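Local coordinates for small archaeal modifier protein 1 (Haloferax volcanii DS2, PDB 4HRO) that is a ubiquitin-like modifier covalently attached to lysines of substrate proteins and a sulfur carrier in molybdenum cofactor biosynthesis, at residues 25-35 with 64-75. Sequence-based numbering, arbitrary orientation.
Sequences VDGDATVGDAL and RNGEAAALGEAT. With CA (calcium ion), chain D.
Thr75 meets Ala29 through its hydroxyl: OG1 donates to Ala29 O at 2.8 Å, approaching from 44° above the carbonyl plane. With chi1 at 62°, that hydroxyl lies between the backbone N and C, and the methyl CG2 is turned onto the first turn of helix 31-41, 3.8 Å from Val31 CG2. Val31 points into the loop; its CG1 touches Leu71 CD2 at 4.0 Å, the two side chains crossing at about a right angle, while CG2 packs over the backbone of Glu73 and Ala74. Leu71 CD2 also reaches Leu35 CD2, carrying the apolar seam one turn along the helix. Backbone bonds fix this register. Val31 N donates to Glu73 O and Gly32 N to Leu71 O, each at 2.8 Å, so two amides of the first helical turn are satisfied by the loop of 70-73. Thr30 is the N-cap of the helix: Asp33 N donates to Thr30 OG1 and Thr30 N to Asp33 OD2, each at 3.0 Å, a capping box. Beyond Thr75, at the other end of the contact from Leu71, Gly27 O and Thr75 O each bind the calcium ion at 2.3 Å, and five waters complete seven ligands; water 1 also donates to Thr75 OG1. A valine in place of Thr75, lacking the hydroxyl, would probably leave Ala29 O to water 3 and water 1 with one acceptor fewer. The chemistry therefore divides: in this beta-grasp fold, loop carbonyls accept from the first helical amides over an apolar seam, beside the Thr30 cap, and calcium bridges the two backbones at the solvated end.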
loop_
_atom_site.group_PDB
_atom_site.type_symbol
_atom_site.label_atom_id
_atom_site.label_comp_id
_atom_site.label_asym_id
_atom_site.label_seq_id
_atom_site.Cartn_x
_atom_site.Cartn_y
_atom_site.Cartn_z
ATOM N N VAL A 25 4.215 -11.262 -0.637
ATOM C CA VAL A 25 5.522 -10.609 -0.533
ATOM C C VAL A 25 6.532 -11.462 0.239
ATOM O O VAL A 25 6.184 -12.483 0.820
ATOM C CB VAL A 25 5.376 -9.215 0.123
ATOM C CG1 VAL A 25 4.496 -8.308 -0.738
ATOM C CG2 VAL A 25 4.812 -9.338 1.524
ATOM N N ASP A 26 7.803 -11.053 0.224
ATOM C CA ASP A 26 8.838 -11.809 0.929
ATOM C C ASP A 26 8.655 -11.794 2.437
ATOM O O ASP A 26 7.935 -10.952 2.997
ATOM C CB ASP A 26 10.253 -11.280 0.618
ATOM C CG ASP A 26 10.811 -11.796 -0.672
ATOM O OD1 ASP A 26 10.146 -12.586 -1.356
ATOM O OD2 ASP A 26 11.938 -11.379 -0.982
ATOM N N GLY A 27 9.328 -12.733 3.077
ATOM C CA GLY A 27 9.257 -12.899 4.516
ATOM C C GLY A 27 9.679 -11.701 5.320
ATOM O O GLY A 27 9.098 -11.449 6.349
ATOM N N ASP A 28 10.676 -10.954 4.848
ATOM C CA ASP A 28 11.123 -9.736 5.510
ATOM C C ASP A 28 10.710 -8.494 4.718
ATOM O O ASP A 28 11.289 -7.434 4.900
ATOM C CB ASP A 28 12.642 -9.767 5.730
ATOM C CG ASP A 28 13.066 -10.746 6.828
ATOM O OD1 ASP A 28 12.222 -11.221 7.618
ATOM O OD2 ASP A 28 14.276 -11.044 6.910
ATOM N N ALA A 29 9.673 -8.602 3.887
ATOM C CA ALA A 29 9.156 -7.425 3.174
ATOM C C ALA A 29 8.672 -6.388 4.159
ATOM O O ALA A 29 7.970 -6.704 5.115
ATOM C CB ALA A 29 8.012 -7.811 2.255
ATOM N N THR A 30 9.014 -5.141 3.897
ATOM C CA THR A 30 8.505 -4.036 4.697
ATOM C C THR A 30 7.139 -3.593 4.186
ATOM O O THR A 30 6.676 -4.014 3.127
ATOM C CB THR A 30 9.454 -2.852 4.611
ATOM O OG1 THR A 30 9.493 -2.428 3.247
ATOM C CG2 THR A 30 10.844 -3.214 5.109
ATOM N N VAL A 31 6.512 -2.696 4.925
ATOM C CA VAL A 31 5.306 -2.060 4.458
ATOM C C VAL A 31 5.532 -1.382 3.106
ATOM O O VAL A 31 4.691 -1.473 2.203
ATOM C CB VAL A 31 4.777 -1.070 5.534
ATOM C CG1 VAL A 31 3.692 -0.177 4.961
ATOM C CG2 VAL A 31 4.280 -1.844 6.771
ATOM N N GLY A 32 6.669 -0.711 2.953
ATOM C CA GLY A 32 7.047 -0.115 1.684
ATOM C C GLY A 32 7.170 -1.125 0.545
ATOM O O GLY A 32 6.746 -0.869 -0.585
ATOM N N ASP A 33 7.738 -2.289 0.837
ATOM C CA ASP A 33 7.791 -3.353 -0.152
ATOM C C ASP A 33 6.380 -3.833 -0.512
ATOM O O ASP A 33 6.080 -4.077 -1.687
ATOM C CB ASP A 33 8.602 -4.546 0.349
ATOM C CG ASP A 33 10.068 -4.248 0.542
ATOM O OD1 ASP A 33 10.618 -3.389 -0.172
ATOM O OD2 ASP A 33 10.666 -4.888 1.416
ATOM N N ALA A 34 5.495 -3.953 0.477
ATOM C CA ALA A 34 4.105 -4.343 0.201
ATOM C C ALA A 34 3.377 -3.265 -0.623
ATOM O O ALA A 34 2.548 -3.593 -1.485
ATOM C CB ALA A 34 3.354 -4.623 1.498
ATOM N N LEU A 35 3.707 -1.995 -0.386
ATOM C CA LEU A 35 3.144 -0.910 -1.174
ATOM C C LEU A 35 3.633 -0.974 -2.627
ATOM O O LEU A 35 2.863 -0.779 -3.565
ATOM C CB LEU A 35 3.490 0.419 -0.506
ATOM C CG LEU A 35 2.985 1.677 -1.189
ATOM C CD1 LEU A 35 1.468 1.658 -1.395
ATOM C CD2 LEU A 35 3.422 2.900 -0.385
ATOM N N ARG A 64 -1.228 -0.324 9.025
ATOM C CA ARG A 64 -1.025 -1.757 9.136
ATOM C C ARG A 64 -1.854 -2.230 10.328
ATOM O O ARG A 64 -1.629 -1.789 11.468
ATOM C CB ARG A 64 0.452 -2.087 9.375
ATOM C CG ARG A 64 0.690 -3.553 9.605
ATOM C CD ARG A 64 2.104 -3.865 9.979
ATOM N NE ARG A 64 2.259 -5.312 10.068
ATOM C CZ ARG A 64 3.014 -5.949 10.959
ATOM N NH1 ARG A 64 3.733 -5.295 11.875
ATOM N NH2 ARG A 64 3.053 -7.276 10.924
ATOM N N ASN A 65 -2.825 -3.106 10.089
ATOM C CA ASN A 65 -3.689 -3.633 11.131
ATOM C C ASN A 65 -4.261 -2.508 11.993
ATOM O O ASN A 65 -4.308 -2.603 13.219
ATOM C CB ASN A 65 -2.938 -4.686 11.949
ATOM C CG ASN A 65 -2.405 -5.825 11.098
ATOM O OD1 ASN A 65 -1.297 -6.326 11.311
ATOM N ND2 ASN A 65 -3.187 -6.242 10.138
ATOM N N GLY A 66 -4.724 -1.453 11.336
ATOM C CA GLY A 66 -5.454 -0.367 11.984
ATOM C C GLY A 66 -4.599 0.714 12.622
ATOM O O GLY A 66 -5.148 1.658 13.185
ATOM N N GLU A 67 -3.277 0.611 12.551
ATOM C CA GLU A 67 -2.382 1.610 13.154
ATOM C C GLU A 67 -1.496 2.230 12.087
ATOM O O GLU A 67 -1.035 1.527 11.177
ATOM C CB GLU A 67 -1.490 0.955 14.214
ATOM C CG GLU A 67 -2.223 0.216 15.335
ATOM C CD GLU A 67 -1.260 -0.401 16.347
ATOM O OE1 GLU A 67 -1.277 -1.644 16.517
ATOM O OE2 GLU A 67 -0.473 0.353 16.961
ATOM N N ALA A 68 -1.256 3.538 12.180
ATOM C CA ALA A 68 -0.344 4.210 11.263
ATOM C C ALA A 68 0.996 3.484 11.235
ATOM O O ALA A 68 1.536 3.136 12.287
ATOM C CB ALA A 68 -0.160 5.683 11.667
ATOM N N ALA A 69 1.526 3.264 10.031
ATOM C CA ALA A 69 2.773 2.540 9.822
ATOM C C ALA A 69 3.715 3.316 8.916
ATOM O O ALA A 69 3.301 3.844 7.875
ATOM C CB ALA A 69 2.488 1.180 9.236
ATOM N N ALA A 70 4.985 3.361 9.305
ATOM C CA ALA A 70 6.051 3.861 8.464
ATOM C C ALA A 70 6.441 2.777 7.469
ATOM O O ALA A 70 6.255 1.571 7.717
ATOM C CB ALA A 70 7.243 4.273 9.311
ATOM N N LEU A 71 7.008 3.199 6.345
ATOM C CA LEU A 71 7.277 2.264 5.256
ATOM C C LEU A 71 8.334 1.222 5.623
ATOM O O LEU A 71 8.364 0.143 5.050
ATOM C CB LEU A 71 7.652 2.989 3.957
ATOM C CG LEU A 71 6.557 3.833 3.296
ATOM C CD1 LEU A 71 6.991 4.248 1.902
ATOM C CD2 LEU A 71 5.230 3.134 3.231
ATOM N N GLY A 72 9.213 1.520 6.576
ATOM C CA GLY A 72 10.211 0.545 7.017
ATOM C C GLY A 72 9.729 -0.517 7.985
ATOM O O GLY A 72 10.496 -1.420 8.335
ATOM N N GLU A 73 8.481 -0.433 8.436
ATOM C CA GLU A 73 7.965 -1.427 9.376
ATOM C C GLU A 73 7.768 -2.785 8.731
ATOM O O GLU A 73 7.645 -2.906 7.518
ATOM C CB GLU A 73 6.666 -0.938 10.025
ATOM C CG GLU A 73 6.900 0.217 10.999
ATOM C CD GLU A 73 5.636 0.808 11.577
ATOM O OE1 GLU A 73 5.660 2.033 11.801
ATOM O OE2 GLU A 73 4.647 0.063 11.833
ATOM N N ALA A 74 7.747 -3.812 9.568
ATOM C CA ALA A 74 7.557 -5.181 9.128
ATOM C C ALA A 74 6.136 -5.441 8.642
ATOM O O ALA A 74 5.220 -4.671 8.910
ATOM C CB ALA A 74 7.896 -6.139 10.271
ATOM N N THR A 75 5.993 -6.528 7.902
ATOM C CA THR A 75 4.693 -7.062 7.542
ATOM C C THR A 75 4.661 -8.537 7.898
ATOM O O THR A 75 5.701 -9.168 8.099
ATOM C CB THR A 75 4.379 -6.914 6.034
ATOM O OG1 THR A 75 5.323 -7.658 5.253
ATOM C CG2 THR A 75 4.348 -5.467 5.618
HETATM CA CA CA D . 7.726 -10.313 7.821
HETATM O O HOH W 1 6.654 -10.151 5.585
HETATM O O HOH W 2 9.888 -10.571 8.907
HETATM O O HOH W 3 8.594 -8.145 7.291
HETATM O O HOH W 4 6.891 -12.449 8.334
HETATM O O HOH W 5 7.462 -9.867 10.157
#